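Local coordinates for protein putative dehydrogenase (PDB 6UUG) that acts as the monooxygenase component of a two-component flavin-dependent system that oxidises methanesulfinate in bacterial sulfur assimilation, at residues L190-I195 with E232-P237. Numbering follows the deposited sequence.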
# COMPACT_ATOMS: atom_id res chain seq x y z
N LEU A 190 9.56 29.83 27.89
CA LEU A 190 9.73 30.44 26.58
C LEU A 190 9.12 31.84 26.56
O LEU A 190 8.02 32.06 27.07
CB LEU A 190 9.08 29.57 25.50
CG LEU A 190 9.38 29.95 24.05
CD1 LEU A 190 10.87 29.83 23.76
CD2 LEU A 190 8.57 29.10 23.08
N LEU A 191 9.84 32.78 25.96
CA LEU A 191 9.41 34.16 25.82
C LEU A 191 9.46 34.55 24.35
O LEU A 191 10.46 34.30 23.68
CB LEU A 191 10.30 35.09 26.65
CG LEU A 191 10.05 36.59 26.53
CD1 LEU A 191 8.71 36.94 27.15
CD2 LEU A 191 11.18 37.37 27.20
N ILE A 192 8.37 35.15 23.85
CA ILE A 192 8.24 35.50 22.44
C ILE A 192 8.21 37.02 22.31
O ILE A 192 7.55 37.70 23.10
CB ILE A 192 6.96 34.90 21.82
CG1 ILE A 192 6.73 33.46 22.30
CG2 ILE A 192 7.03 34.99 20.30
CD1 ILE A 192 7.77 32.50 21.85
N ALA A 193 8.92 37.55 21.31
CA ALA A 193 8.93 38.99 21.06
C ALA A 193 8.83 39.25 19.56
O ALA A 193 9.25 38.43 18.75
CB ALA A 193 10.21 39.64 21.61
N ALA A 194 8.28 40.41 19.20
CA ALA A 194 8.27 40.90 17.83
C ALA A 194 9.23 42.08 17.73
O ALA A 194 9.04 43.09 18.40
CB ALA A 194 6.87 41.33 17.41
N ILE A 195 10.26 41.95 16.90
CA ILE A 195 11.31 42.97 16.86
C ILE A 195 11.75 43.20 15.42
O ILE A 195 11.60 42.32 14.56
CB ILE A 195 12.53 42.58 17.73
CG1 ILE A 195 13.14 41.26 17.27
CG2 ILE A 195 12.15 42.51 19.20
CD1 ILE A 195 14.32 40.83 18.12
N GLU A 232 7.51 44.98 23.40
CA GLU A 232 7.68 44.07 22.28
C GLU A 232 7.45 42.61 22.66
O GLU A 232 7.43 41.76 21.77
CB GLU A 232 9.07 44.27 21.67
CG GLU A 232 9.23 45.68 21.10
CD GLU A 232 10.65 46.02 20.71
OE1 GLU A 232 11.58 45.64 21.45
OE2 GLU A 232 10.82 46.67 19.66
N LEU A 233 7.25 42.32 23.94
CA LEU A 233 7.03 40.96 24.40
C LEU A 233 5.57 40.58 24.25
O LEU A 233 4.67 41.35 24.58
CB LEU A 233 7.44 40.81 25.88
CG LEU A 233 8.89 41.16 26.21
CD1 LEU A 233 9.12 41.13 27.71
CD2 LEU A 233 9.83 40.21 25.50
N LEU A 234 5.33 39.36 23.76
CA LEU A 234 3.97 38.87 23.52
C LEU A 234 3.55 38.08 24.76
O LEU A 234 3.67 36.86 24.80
CB LEU A 234 3.92 38.03 22.25
CG LEU A 234 4.67 38.55 21.02
CD1 LEU A 234 4.38 37.66 19.80
CD2 LEU A 234 4.35 40.01 20.72
N LEU A 235 3.02 38.79 25.75
CA LEU A 235 2.78 38.21 27.07
C LEU A 235 1.31 38.13 27.47
O LEU A 235 0.96 37.29 28.29
CB LEU A 235 3.52 39.02 28.15
CG LEU A 235 5.04 38.91 28.13
CD1 LEU A 235 5.66 39.94 29.06
CD2 LEU A 235 5.47 37.51 28.52
N ASP A 236 0.45 38.98 26.92
CA ASP A 236 -0.94 39.07 27.37
C ASP A 236 -1.88 38.81 26.20
O ASP A 236 -2.12 39.72 25.38
CB ASP A 236 -1.21 40.44 27.98
CG ASP A 236 -2.32 40.41 29.03
OD1 ASP A 236 -2.75 39.30 29.41
OD2 ASP A 236 -2.75 41.50 29.46
N PRO A 237 -2.48 37.62 26.09
CA PRO A 237 -2.43 36.48 27.03
C PRO A 237 -1.24 35.54 26.86
O PRO A 237 -1.12 34.59 27.63
CB PRO A 237 -3.73 35.74 26.72
CG PRO A 237 -3.90 35.95 25.24
CD PRO A 237 -3.42 37.36 24.97
O HOH W 1 5.92 35.23 25.29
O HOH W 2 9.19 45.81 17.64
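Ala-193 and Leu-233 face each other as a non-hydrogen-bonded pair in a single antiparallel beta bridge. It lies in the beta region of an acyl-CoA dehydrogenase-like fold, where the chain leading from strand 221-228 to helix 247-277 runs briefly along strand 189-196. The other edge of that strand is bonded to strand 176-183.

Two backbone hydrogen bonds flank the pair. Leu-234 N gives a nearly straight bond of 2.8 Å to Ile-192 O (177° at the hydrogen), though it approaches 26° off the carbonyl plane. Ala-194 N reaches Glu-232 O at 3.0 Å, this time in the carbonyl plane. The pairing also brings Ala-193 CA to 3.2 Å from Glu-232 O, a CA-H...O contact, and the single methyl of Ala-193 leaves Leu-233 CD2 to come alongside. Beyond Leu-234 the chains diverge, and a water takes over, accepting from Ile-192 N and donating to Leu-234 O.

Apolar side chains follow the alternation of the strand. On one face Leu-191, with CG trans to its backbone N (chi1 175°), leans across so that its CD2 meets Leu-233 CD2 at 3.6 Å, while its CD1 touches Leu-235 CD2, also at 3.6 Å. A branched leucine suits this place, since its two methyls can meet two neighbours. On the other face Ile-192 CG2 packs against Leu-234 CD1 at 3.8 Å; Ala-194, a small residue, lies beside Leu-234, which also packs on Val-116 and Phe-119 of helix 100-119.

Glu-232 supplies the polar end. Its extended side chain carries the carboxylate past Ala-194 O, and there OE1 accepts from Glu-229 N and OE2 forms a salt bridge with Arg-199 NH2. A second water donates both to Ala-194 O and, at 2.7 Å, to Glu-232 OE2.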